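3-hydroxyadipyl-CoA dehydrogenase (Escherichia coli, PDB 3MOG) catalyses the NAD-dependent oxidation of 3-hydroxyadipyl-CoA to 3-oxoadipyl-CoA in the phenylacetate degradation pathway, working as a homotrimer. Local coordinates at residues 150-155 against 416-421; 302-307 against 315-320; 400-405 against 460-465. One frame throughout, in Å; residues are numbered along the deposited sequence.

Contact 1: residues 150-155 against 416-421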
ATOM      1  N   MET C 150      -9.739  35.570   1.650  1.00 53.72           N
ATOM      2  CA  MET C 150      -9.115  34.565   2.542  1.00 49.92           C
ATOM      3  C   MET C 150      -7.861  35.070   3.274  1.00 52.98           C
ATOM      4  O   MET C 150      -6.935  35.591   2.650  1.00 56.92           O
ATOM      5  CB  MET C 150      -8.800  33.289   1.752  1.00 49.11           C
ATOM      6  CG  MET C 150     -10.050  32.585   1.158  1.00 53.59           C
ATOM      7  SD  MET C 150     -11.321  32.096   2.370  1.00 50.43           S
ATOM      8  CE  MET C 150     -10.551  30.659   3.091  1.00 53.64           C
ATOM      9  N   LYS C 151      -7.881  35.007   4.585  1.00 51.09           N
ATOM     10  CA  LYS C 151      -6.787  35.494   5.392  1.00 54.48           C
ATOM     11  C   LYS C 151      -5.506  34.702   5.413  1.00 51.48           C
ATOM     12  O   LYS C 151      -4.473  35.232   5.730  1.00 50.78           O
ATOM     13  CB  LYS C 151      -7.256  35.805   6.795  1.00 61.37           C
ATOM     14  CG  LYS C 151      -7.916  37.133   6.881  1.00 71.96           C
ATOM     15  CD  LYS C 151      -8.178  37.536   8.292  1.00 82.95           C
ATOM     16  CE  LYS C 151      -6.944  37.494   9.170  1.00 94.64           C
ATOM     17  NZ  LYS C 151      -6.196  38.770   9.191  1.00 97.52           N
ATOM     18  N   LEU C 152      -5.585  33.421   5.125  1.00 43.66           N
ATOM     19  CA  LEU C 152      -4.436  32.546   5.329  1.00 47.60           C
ATOM     20  C   LEU C 152      -3.470  32.547   4.144  1.00 40.83           C
ATOM     21  O   LEU C 152      -3.897  32.526   3.004  1.00 42.85           O
ATOM     22  CB  LEU C 152      -4.892  31.106   5.638  1.00 41.17           C
ATOM     23  CG  LEU C 152      -3.784  30.208   6.211  1.00 46.99           C
ATOM     24  CD1 LEU C 152      -3.603  30.410   7.746  1.00 36.77           C
ATOM     25  CD2 LEU C 152      -4.051  28.761   5.872  1.00 49.59           C
ATOM     26  N   VAL C 153      -2.170  32.578   4.424  1.00 44.62           N
ATOM     27  CA  VAL C 153      -1.186  32.112   3.441  1.00 45.37           C
ATOM     28  C   VAL C 153      -0.184  31.139   4.074  1.00 48.17           C
ATOM     29  O   VAL C 153       0.240  31.331   5.206  1.00 52.06           O
ATOM     30  CB  VAL C 153      -0.528  33.255   2.560  1.00 46.08           C
ATOM     31  CG1 VAL C 153      -0.646  34.578   3.188  1.00 41.79           C
ATOM     32  CG2 VAL C 153       0.927  32.942   2.155  1.00 35.96           C
ATOM     33  N   GLU C 154       0.135  30.071   3.353  1.00 43.31           N
ATOM     34  CA  GLU C 154       1.142  29.120   3.780  1.00 42.63           C
ATOM     35  C   GLU C 154       2.468  29.515   3.142  1.00 44.63           C
ATOM     36  O   GLU C 154       2.573  29.596   1.913  1.00 45.88           O
ATOM     37  CB  GLU C 154       0.727  27.703   3.368  1.00 36.97           C
ATOM     38  CG  GLU C 154      -0.514  27.196   4.081  1.00 41.57           C
ATOM     39  CD  GLU C 154      -0.930  25.794   3.643  1.00 54.82           C
ATOM     40  OE1 GLU C 154      -1.254  25.610   2.449  1.00 53.09           O
ATOM     41  OE2 GLU C 154      -0.950  24.880   4.500  1.00 49.85           O
ATOM     42  N   VAL C 155       3.457  29.805   3.981  1.00 43.67           N
ATOM     43  CA  VAL C 155       4.786  30.191   3.525  1.00 42.86           C
ATOM     44  C   VAL C 155       5.648  28.934   3.525  1.00 42.54           C
ATOM     45  O   VAL C 155       5.987  28.397   4.574  1.00 42.91           O
ATOM     46  CB  VAL C 155       5.429  31.265   4.433  1.00 48.45           C
ATOM     47  CG1 VAL C 155       6.856  31.569   3.970  1.00 49.19           C
ATOM     48  CG2 VAL C 155       4.594  32.543   4.462  1.00 43.78           C
ATOM     49  N   ASP C 416      -3.009  24.875  14.038  1.00 47.00           N
ATOM     50  CA  ASP C 416      -4.317  25.363  14.499  1.00 45.49           C
ATOM     51  C   ASP C 416      -4.804  26.532  13.636  1.00 46.29           C
ATOM     52  O   ASP C 416      -5.926  26.519  13.137  1.00 48.43           O
ATOM     53  CB  ASP C 416      -4.282  25.768  15.981  1.00 44.24           C
ATOM     54  CG  ASP C 416      -4.311  24.575  16.934  1.00 55.09           C
ATOM     55  OD1 ASP C 416      -4.700  23.464  16.515  1.00 58.23           O
ATOM     56  OD2 ASP C 416      -3.938  24.757  18.121  1.00 61.03           O
ATOM     57  N   THR C 417      -3.937  27.523  13.443  1.00 43.67           N
ATOM     58  CA  THR C 417      -4.274  28.714  12.675  1.00 42.65           C
ATOM     59  C   THR C 417      -4.692  28.365  11.258  1.00 43.30           C
ATOM     60  O   THR C 417      -5.738  28.820  10.792  1.00 42.67           O
ATOM     61  CB  THR C 417      -3.110  29.694  12.655  1.00 43.30           C
ATOM     62  OG1 THR C 417      -2.830  30.098  13.999  1.00 44.50           O
ATOM     63  CG2 THR C 417      -3.441  30.914  11.819  1.00 42.15           C
ATOM     64  N   ALA C 418      -3.903  27.517  10.599  1.00 40.69           N
ATOM     65  CA  ALA C 418      -4.208  27.077   9.242  1.00 36.71           C
ATOM     66  C   ALA C 418      -5.594  26.473   9.079  1.00 40.32           C
ATOM     67  O   ALA C 418      -6.295  26.759   8.109  1.00 43.89           O
ATOM     68  CB  ALA C 418      -3.140  26.105   8.745  1.00 34.77           C
ATOM     69  N   MET C 419      -5.995  25.643  10.034  1.00 42.53           N
ATOM     70  CA  MET C 419      -7.288  25.003   9.959  1.00 38.65           C
ATOM     71  C   MET C 419      -8.435  25.991  10.293  1.00 43.73           C
ATOM     72  O   MET C 419      -9.522  25.899   9.720  1.00 38.82           O
ATOM     73  CB  MET C 419      -7.312  23.739  10.827  1.00 36.53           C
ATOM     74  CG  MET C 419      -6.205  22.709  10.483  1.00 45.29           C
ATOM     75  SD  MET C 419      -5.772  22.529   8.737  1.00 28.40           S
ATOM     76  CE  MET C 419      -7.222  21.699   8.143  1.00 33.51           C
ATOM     77  N   ARG C 420      -8.192  26.924  11.210  1.00 44.38           N
ATOM     78  CA  ARG C 420      -9.165  27.985  11.487  0.50 52.00           C
ATOM     79  C   ARG C 420      -9.365  28.918  10.294  1.00 55.79           C
ATOM     80  O   ARG C 420     -10.491  29.282   9.970  1.00 56.66           O
ATOM     81  CB  ARG C 420      -8.749  28.806  12.704  0.50 50.46           C
ATOM     82  CG  ARG C 420      -9.566  28.542  13.954  0.50 54.42           C
ATOM     83  CD  ARG C 420      -9.107  29.451  15.081  0.50 50.72           C
ATOM     84  NE  ARG C 420      -7.794  29.051  15.579  0.50 56.51           N
ATOM     85  CZ  ARG C 420      -6.695  29.799  15.550  0.50 49.81           C
ATOM     86  NH1 ARG C 420      -6.726  31.024  15.036  0.50 48.15           N
ATOM     87  NH2 ARG C 420      -5.564  29.313  16.051  0.50 29.61           N
ATOM     88  N   LEU C 421      -8.276  29.306   9.635  1.00 53.95           N
ATOM     89  CA  LEU C 421      -8.380  30.301   8.564  1.00 51.84           C
ATOM     90  C   LEU C 421      -8.552  29.722   7.163  1.00 54.36           C
ATOM     91  O   LEU C 421      -9.334  30.245   6.377  1.00 61.46           O
ATOM     92  CB  LEU C 421      -7.219  31.297   8.647  1.00 49.26           C
ATOM     93  CG  LEU C 421      -7.235  32.123   9.957  1.00 56.97           C
ATOM     94  CD1 LEU C 421      -6.062  33.072  10.032  1.00 51.68           C
ATOM     95  CD2 LEU C 421      -8.556  32.903  10.164  1.00 48.39           C
TER

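Contact 2: residues 302-307 against 315-320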
ATOM      1  N   PHE C 302     -44.278   8.685  27.587  1.00108.90           N
ATOM      2  CA  PHE C 302     -43.124   7.812  27.389  1.00107.15           C
ATOM      3  C   PHE C 302     -41.918   8.222  28.235  1.00104.51           C
ATOM      4  O   PHE C 302     -40.833   7.646  28.097  1.00106.64           O
ATOM      5  CB  PHE C 302     -42.743   7.778  25.908  1.00108.75           C
ATOM      6  CG  PHE C 302     -43.462   6.725  25.118  1.00112.93           C
ATOM      7  CD1 PHE C 302     -44.838   6.809  24.900  1.00116.45           C
ATOM      8  CD2 PHE C 302     -42.760   5.650  24.577  1.00119.19           C
ATOM      9  CE1 PHE C 302     -45.504   5.834  24.166  1.00120.66           C
ATOM     10  CE2 PHE C 302     -43.413   4.668  23.836  1.00121.19           C
ATOM     11  CZ  PHE C 302     -44.787   4.761  23.629  1.00124.18           C
ATOM     12  N   SER C 303     -42.125   9.209  29.108  1.00 99.53           N
ATOM     13  CA  SER C 303     -41.106   9.723  30.019  1.00 94.98           C
ATOM     14  C   SER C 303     -40.513   8.644  30.926  1.00 92.23           C
ATOM     15  O   SER C 303     -41.243   7.800  31.444  1.00 93.63           O
ATOM     16  CB  SER C 303     -41.694  10.841  30.880  1.00 94.61           C
ATOM     17  OG  SER C 303     -40.830  11.157  31.954  1.00 97.26           O
ATOM     18  N   PRO C 304     -39.180   8.662  31.098  1.00 90.22           N
ATOM     19  CA  PRO C 304     -38.463   7.786  32.031  1.00 89.02           C
ATOM     20  C   PRO C 304     -38.825   8.017  33.500  1.00 86.98           C
ATOM     21  O   PRO C 304     -39.204   9.127  33.886  1.00 82.19           O
ATOM     22  CB  PRO C 304     -36.997   8.176  31.813  1.00 90.72           C
ATOM     23  CG  PRO C 304     -37.031   9.491  31.078  1.00 87.08           C
ATOM     24  CD  PRO C 304     -38.249   9.426  30.247  1.00 88.46           C
ATOM     25  N   MET C 305     -38.693   6.975  34.311  1.00 86.62           N
ATOM     26  CA  MET C 305     -38.949   7.103  35.742  1.00 89.87           C
ATOM     27  C   MET C 305     -37.721   7.611  36.500  1.00 90.51           C
ATOM     28  O   MET C 305     -37.857   8.371  37.469  1.00 90.32           O
ATOM     29  CB  MET C 305     -39.450   5.783  36.340  1.00 91.80           C
ATOM     30  CG  MET C 305     -40.897   5.421  35.974  1.00100.34           C
ATOM     31  SD  MET C 305     -42.128   6.689  36.379  1.00112.15           S
ATOM     32  CE  MET C 305     -41.957   6.809  38.167  1.00105.80           C
ATOM     33  N   LYS C 306     -36.532   7.200  36.049  1.00 86.37           N
ATOM     34  CA  LYS C 306     -35.275   7.550  36.724  1.00 84.02           C
ATOM     35  C   LYS C 306     -34.135   7.815  35.733  1.00 82.44           C
ATOM     36  O   LYS C 306     -33.756   6.938  34.950  1.00 78.13           O
ATOM     37  CB  LYS C 306     -34.885   6.443  37.709  1.00 84.00           C
ATOM     38  CG  LYS C 306     -33.762   6.794  38.676  1.00 86.13           C
ATOM     39  CD  LYS C 306     -33.344   5.558  39.459  1.00 91.95           C
ATOM     40  CE  LYS C 306     -32.027   5.760  40.185  1.00 94.44           C
ATOM     41  NZ  LYS C 306     -31.529   4.468  40.738  1.00 91.20           N
ATOM     42  N   VAL C 307     -33.604   9.035  35.782  1.00 82.12           N
ATOM     43  CA  VAL C 307     -32.488   9.455  34.931  1.00 80.96           C
ATOM     44  C   VAL C 307     -31.266   9.779  35.789  1.00 83.63           C
ATOM     45  O   VAL C 307     -31.327  10.636  36.673  1.00 87.02           O
ATOM     46  CB  VAL C 307     -32.853  10.691  34.068  1.00 77.61           C
ATOM     47  CG1 VAL C 307     -31.656  11.151  33.264  1.00 71.09           C
ATOM     48  CG2 VAL C 307     -34.010  10.377  33.140  1.00 78.20           C
ATOM     49  N   THR C 315     -25.268   7.892  30.514  1.00 60.98           N
ATOM     50  CA  THR C 315     -26.520   8.220  31.212  1.00 59.44           C
ATOM     51  C   THR C 315     -27.389   6.965  31.331  1.00 65.24           C
ATOM     52  O   THR C 315     -27.651   6.280  30.333  1.00 65.81           O
ATOM     53  CB  THR C 315     -27.314   9.302  30.477  1.00 56.98           C
ATOM     54  OG1 THR C 315     -26.459  10.412  30.204  1.00 63.42           O
ATOM     55  CG2 THR C 315     -28.479   9.788  31.329  1.00 61.97           C
ATOM     56  N   GLU C 316     -27.830   6.650  32.545  1.00 66.12           N
ATOM     57  CA  GLU C 316     -28.752   5.530  32.699  1.00 69.30           C
ATOM     58  C   GLU C 316     -30.207   5.990  32.856  1.00 67.67           C
ATOM     59  O   GLU C 316     -30.552   6.745  33.764  1.00 71.67           O
ATOM     60  CB  GLU C 316     -28.243   4.491  33.718  1.00 68.94           C
ATOM     61  CG  GLU C 316     -28.999   4.264  35.001  1.00 85.46           C
ATOM     62  CD  GLU C 316     -28.482   3.034  35.725  1.00 98.87           C
ATOM     63  OE1 GLU C 316     -29.278   2.091  35.932  1.00100.77           O
ATOM     64  OE2 GLU C 316     -27.273   2.996  36.057  1.00104.09           O
ATOM     65  N   ILE C 317     -31.024   5.579  31.891  1.00 68.83           N
ATOM     66  CA  ILE C 317     -32.412   6.005  31.754  1.00 67.55           C
ATOM     67  C   ILE C 317     -33.247   4.740  31.919  1.00 70.49           C
ATOM     68  O   ILE C 317     -33.308   3.916  31.007  1.00 72.56           O
ATOM     69  CB  ILE C 317     -32.640   6.650  30.364  1.00 66.11           C
ATOM     70  CG1 ILE C 317     -31.641   7.790  30.132  1.00 63.45           C
ATOM     71  CG2 ILE C 317     -34.040   7.173  30.235  1.00 65.91           C
ATOM     72  CD1 ILE C 317     -31.543   8.262  28.709  1.00 45.28           C
ATOM     73  N   ASP C 318     -33.867   4.599  33.095  1.00 71.66           N
ATOM     74  CA  ASP C 318     -34.478   3.346  33.563  1.00 70.77           C
ATOM     75  C   ASP C 318     -33.498   2.168  33.448  1.00 71.00           C
ATOM     76  O   ASP C 318     -32.592   2.050  34.270  1.00 72.48           O
ATOM     77  CB  ASP C 318     -35.842   3.077  32.892  1.00 73.52           C
ATOM     78  CG  ASP C 318     -36.926   4.073  33.331  1.00 75.93           C
ATOM     79  OD1 ASP C 318     -36.829   4.635  34.441  1.00 81.72           O
ATOM     80  OD2 ASP C 318     -37.884   4.299  32.565  1.00 81.84           O
ATOM     81  N   ASP C 319     -33.664   1.321  32.435  1.00 66.42           N
ATOM     82  CA  ASP C 319     -32.708   0.230  32.180  1.00 70.24           C
ATOM     83  C   ASP C 319     -31.800   0.478  30.955  1.00 70.08           C
ATOM     84  O   ASP C 319     -30.848  -0.277  30.727  1.00 67.26           O
ATOM     85  CB  ASP C 319     -33.429  -1.119  32.048  1.00 67.86           C
ATOM     86  CG  ASP C 319     -34.509  -1.110  30.976  1.00 69.70           C
ATOM     87  OD1 ASP C 319     -35.061  -0.026  30.677  1.00 73.02           O
ATOM     88  OD2 ASP C 319     -34.808  -2.196  30.436  1.00 66.25           O
ATOM     89  N   VAL C 320     -32.101   1.531  30.190  1.00 70.00           N
ATOM     90  CA  VAL C 320     -31.336   1.911  28.997  1.00 70.05           C
ATOM     91  C   VAL C 320     -30.064   2.664  29.356  1.00 71.59           C
ATOM     92  O   VAL C 320     -30.112   3.675  30.059  1.00 73.95           O
ATOM     93  CB  VAL C 320     -32.140   2.844  28.074  1.00 70.27           C
ATOM     94  CG1 VAL C 320     -31.490   2.942  26.687  1.00 67.24           C
ATOM     95  CG2 VAL C 320     -33.572   2.384  27.976  1.00 68.74           C
TER

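Contact 3: residues 400-405 against 460-465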
ATOM      1  N   GLU C 400      -4.303  13.208  12.314  1.00 42.67           N
ATOM      2  CA  GLU C 400      -3.552  13.769  11.186  1.00 41.61           C
ATOM      3  C   GLU C 400      -2.795  15.069  11.512  1.00 41.77           C
ATOM      4  O   GLU C 400      -1.650  15.244  11.087  1.00 46.19           O
ATOM      5  CB  GLU C 400      -4.492  13.962   9.987  1.00 42.88           C
ATOM      6  CG  GLU C 400      -3.759  14.037   8.659  1.00 51.46           C
ATOM      7  CD  GLU C 400      -2.865  12.837   8.442  1.00 54.02           C
ATOM      8  OE1 GLU C 400      -1.628  13.013   8.409  1.00 64.51           O
ATOM      9  OE2 GLU C 400      -3.403  11.717   8.338  1.00 57.69           O
ATOM     10  N   ALA C 401      -3.413  15.966  12.281  1.00 40.07           N
ATOM     11  CA  ALA C 401      -2.722  17.181  12.758  1.00 38.07           C
ATOM     12  C   ALA C 401      -1.532  16.855  13.669  1.00 38.17           C
ATOM     13  O   ALA C 401      -0.465  17.468  13.571  1.00 42.15           O
ATOM     14  CB  ALA C 401      -3.689  18.085  13.492  1.00 30.05           C
ATOM     15  N   LEU C 402      -1.723  15.872  14.538  1.00 40.67           N
ATOM     16  CA  LEU C 402      -0.692  15.413  15.427  1.00 41.03           C
ATOM     17  C   LEU C 402       0.459  14.763  14.663  1.00 42.27           C
ATOM     18  O   LEU C 402       1.624  14.946  15.018  1.00 41.25           O
ATOM     19  CB  LEU C 402      -1.275  14.409  16.420  1.00 43.76           C
ATOM     20  CG  LEU C 402      -2.073  14.929  17.614  1.00 47.49           C
ATOM     21  CD1 LEU C 402      -2.790  13.760  18.222  1.00 40.48           C
ATOM     22  CD2 LEU C 402      -1.203  15.627  18.653  1.00 45.82           C
ATOM     23  N   ASP C 403       0.141  14.003  13.619  1.00 40.67           N
ATOM     24  CA  ASP C 403       1.193  13.377  12.819  1.00 41.19           C
ATOM     25  C   ASP C 403       2.019  14.431  12.078  1.00 43.02           C
ATOM     26  O   ASP C 403       3.242  14.310  11.966  1.00 45.02           O
ATOM     27  CB  ASP C 403       0.615  12.372  11.832  1.00 37.06           C
ATOM     28  CG  ASP C 403       1.687  11.734  10.968  1.00 54.58           C
ATOM     29  OD1 ASP C 403       2.444  10.895  11.492  1.00 56.72           O
ATOM     30  OD2 ASP C 403       1.788  12.088   9.772  1.00 60.32           O
ATOM     31  N   ALA C 404       1.349  15.468  11.596  1.00 37.29           N
ATOM     32  CA  ALA C 404       2.035  16.549  10.917  1.00 42.81           C
ATOM     33  C   ALA C 404       2.975  17.274  11.882  1.00 44.13           C
ATOM     34  O   ALA C 404       4.098  17.623  11.501  1.00 43.54           O
ATOM     35  CB  ALA C 404       1.029  17.521  10.293  1.00 42.44           C
ATOM     36  N   LEU C 405       2.522  17.472  13.126  1.00 44.17           N
ATOM     37  CA  LEU C 405       3.332  18.144  14.165  1.00 42.91           C
ATOM     38  C   LEU C 405       4.540  17.307  14.525  1.00 44.82           C
ATOM     39  O   LEU C 405       5.646  17.820  14.620  1.00 54.74           O
ATOM     40  CB  LEU C 405       2.501  18.449  15.412  1.00 39.94           C
ATOM     41  CG  LEU C 405       3.200  19.045  16.644  1.00 49.65           C
ATOM     42  CD1 LEU C 405       3.903  20.366  16.315  1.00 51.46           C
ATOM     43  CD2 LEU C 405       2.184  19.241  17.781  1.00 49.47           C
ATOM     44  N   CYS C 460      -1.540   7.975  16.245  1.00 39.05           N
ATOM     45  CA  CYS C 460      -0.148   8.281  15.918  1.00 44.35           C
ATOM     46  C   CYS C 460       0.690   8.344  17.198  1.00 42.30           C
ATOM     47  O   CYS C 460       0.145   8.476  18.293  1.00 42.59           O
ATOM     48  CB  CYS C 460      -0.005   9.543  15.050  1.00 43.72           C
ATOM     49  SG  CYS C 460      -0.211  11.048  15.938  1.00 51.47           S
ATOM     50  N   SER C 461       2.007   8.247  17.056  1.00 39.97           N
ATOM     51  CA  SER C 461       2.893   8.135  18.216  1.00 40.71           C
ATOM     52  C   SER C 461       2.750   9.330  19.193  1.00 41.78           C
ATOM     53  O   SER C 461       2.743   9.134  20.419  1.00 41.55           O
ATOM     54  CB  SER C 461       4.332   7.874  17.750  1.00 35.53           C
ATOM     55  OG  SER C 461       5.282   8.240  18.733  1.00 42.06           O
ATOM     56  N   LEU C 462       2.548  10.536  18.651  1.00 45.24           N
ATOM     57  CA  LEU C 462       2.339  11.748  19.479  1.00 45.27           C
ATOM     58  C   LEU C 462       1.002  11.759  20.228  1.00 43.06           C
ATOM     59  O   LEU C 462       0.895  12.349  21.311  1.00 47.52           O
ATOM     60  CB  LEU C 462       2.499  13.038  18.644  1.00 44.46           C
ATOM     61  CG  LEU C 462       2.476  14.386  19.383  1.00 44.86           C
ATOM     62  CD1 LEU C 462       3.606  14.464  20.423  1.00 41.26           C
ATOM     63  CD2 LEU C 462       2.572  15.546  18.396  1.00 44.15           C
ATOM     64  N   LEU C 463      -0.020  11.121  19.657  1.00 39.52           N
ATOM     65  CA  LEU C 463      -1.274  10.959  20.372  1.00 42.14           C
ATOM     66  C   LEU C 463      -1.081  10.094  21.608  1.00 41.07           C
ATOM     67  O   LEU C 463      -1.502  10.506  22.697  1.00 41.53           O
ATOM     68  CB  LEU C 463      -2.410  10.430  19.482  1.00 42.13           C
ATOM     69  CG  LEU C 463      -3.793  10.176  20.105  1.00 44.26           C
ATOM     70  CD1 LEU C 463      -4.416  11.406  20.749  1.00 41.21           C
ATOM     71  CD2 LEU C 463      -4.753   9.610  19.070  1.00 39.41           C
ATOM     72  N   ARG C 464      -0.436   8.931  21.466  1.00 35.83           N
ATOM     73  CA  ARG C 464      -0.134   8.091  22.656  1.00 42.33           C
ATOM     74  C   ARG C 464       0.670   8.885  23.682  1.00 45.22           C
ATOM     75  O   ARG C 464       0.385   8.827  24.879  1.00 47.93           O
ATOM     76  CB  ARG C 464       0.629   6.797  22.316  1.00 39.11           C
ATOM     77  CG  ARG C 464      -0.029   5.923  21.230  1.00 43.32           C
ATOM     78  CD  ARG C 464       0.579   4.521  21.198  1.00 36.14           C
ATOM     79  NE  ARG C 464      -0.125   3.667  20.251  1.00 47.67           N
ATOM     80  CZ  ARG C 464      -1.222   2.965  20.520  1.00 51.11           C
ATOM     81  NH1 ARG C 464      -1.765   2.976  21.735  1.00 50.77           N
ATOM     82  NH2 ARG C 464      -1.768   2.224  19.569  1.00 50.78           N
ATOM     83  N   GLN C 465       1.658   9.629  23.184  1.00 47.56           N
ATOM     84  CA  GLN C 465       2.521  10.481  23.991  1.00 47.46           C
ATOM     85  C   GLN C 465       1.714  11.523  24.757  1.00 46.26           C
ATOM     86  O   GLN C 465       1.959  11.740  25.947  1.00 46.61           O
ATOM     87  CB  GLN C 465       3.576  11.142  23.099  1.00 47.19           C
ATOM     88  CG  GLN C 465       4.544  12.127  23.772  1.00 62.42           C
ATOM     89  CD  GLN C 465       5.680  12.577  22.825  1.00 82.13           C
ATOM     90  OE1 GLN C 465       6.165  13.719  22.906  1.00 79.15           O
ATOM     91  NE2 GLN C 465       6.096  11.678  21.920  1.00 71.28           N
TER

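Contact 1: residues 150-155 against 416-421
Thr417 touches Leu152 lightly: its methyl CG2 lies 4.1 Å from Leu152 CD1, while its hydroxyl OG1 turns back into its own helix to hydrogen-bond the carbonyl of Gln413. One residue on, Ala418 provides a shallow seat for both methyls of Leu152, with Leu152 CD1 3.7 Å from Ala418 CA and Leu152 CD2 4.0 Å from Ala418 CB. Those methyls reach the helix because Leu152 CG stands anti to its backbone N (chi1 -165°). Leu421, a turn later, takes the largest share of the interface. Its CB sits 3.8 Å from Leu152 CB, the two side chains passing obliquely, and its CD1 comes to 4.4 Å from Lys151 CB. The backbone of Leu421 is touched as well: Met150, its chain folded at chi2 and chi3, brings CE to 3.5 Å from Leu421 O. Strand 152-155 and helix 416-421 run at 141° to each other, their axes 8.7 Å apart at closest. Val191 of helix 191-194 packs against both Leu152 and Ala418. With no hydrogen bond or salt bridge across it, this join between the NAD-binding domain's sheet and a helix of the second C-terminal-type domain rests on shape and the burial of aliphatic carbon.

Contact 2: residues 302-307 against 315-320
Asp318 reaches across to the loop 302-307 and ties down two consecutive backbone amides. From CB, the carboxyl carbon CG is set beside the residue's own backbone N (chi1 -68°), and the group turns to the loop, with CG 3.5 Å from Met305 N. At the tip, OD1 accepts from both Met305 N and Lys306 N, each at 3.0 Å. Both donors use the syn side of OD1, Met305 N standing 16° out of the carboxylate plane and Lys306 N 27° out. Asp318 OD2 lies 3.6 Å from Pro304 CA. It takes a second, weak bond from Met305 N and also forms a salt bridge with Lys367 of helix 362-373, so loop, turn and helix share one carboxylate. A lysine in place of Asp318 would probably leave the amides of Met305 and Lys306 without their shared acceptor and set a like charge against Lys367, freeing the loop to shift. The backbone adds a nearly straight bond from Asp318 N to Lys306 O, in the carbonyl plane. Beside it, Pro304 CB and Ile317 CG2 are tightly packed at 3.5 Å, the two side chains lying abreast and pointing the same way, while Val307 CG1 meets Thr315 CG2 at 4.0 Å. Val307 and Ile317 form an antiparallel, non-hydrogen-bonded pair. This is the start of the edge strand 307-309 of a six-stranded sheet, laid beside strand 314-317 where a type II' turn, Ile317 to Val320, leads into the next strand of a beta-meander.

Contact 3: residues 400-405 against 460-465
Leu402 holds CG beside its backbone N (chi1 -78°), whereas Leu462 and Leu463 both carry CG anti to theirs; these settings bring the branches of Leu402 between the two leucines of the other helix. Leu402 CD2 reaches Leu462 CD2 at 3.8 Å, the two side chains crossing at about a right angle, and Leu402 CD1 presses on Leu463 CB at 3.6 Å. Leu462 CD2 is a shared methyl, lying 3.6 Å from the carbonyl oxygen Leu402 O and 3.8 Å from Leu405 CD2, a turn further along. Cys460, at the N-cap position of helix 461-473, points its thiol at the first helix, with SG 3.6 Å from Leu402 CB and 3.8 Å from Asp403 N. The carboxylate of Asp403 is engaged elsewhere, in salt bridges to Arg193 and Arg258. Trp438 of helix 438-452 packs against both Leu402 and Leu463. From the same helix as Leu463, Ser461 and Arg464 hydrogen-bond His451 of a second subunit, so helix 461-473 is packed within its chain and against a neighbour. The short helical segments cross at 100°, their axes 8.9 Å apart at closest approach, a steep leucine-rich crossing within the all-helical second C-terminal domain of this 3-hydroxyacyl-CoA dehydrogenase.

How the contacts relate
From the N terminus, the chain first builds the NAD-binding sheet, where residues 150-155 wait 261 residues for their partner. Inside that long loop lies the whole of contact 2, a short closure at the start of the smaller, reduced Rossmann-type sheet; its centre is 46 Å from that of contact 1. Contact 3 opens next, on helix 390-406. Contact 1 then closes on the following helix, 412-422, before contact 3 closes on helix 461-473, so these two cross, and their nearest atoms are about 6 Å apart. Contact 1 thus joins the NAD-binding domain to the last domain, contact 3 ties that helical domain together, and contact 2 secures a remote sheet edge.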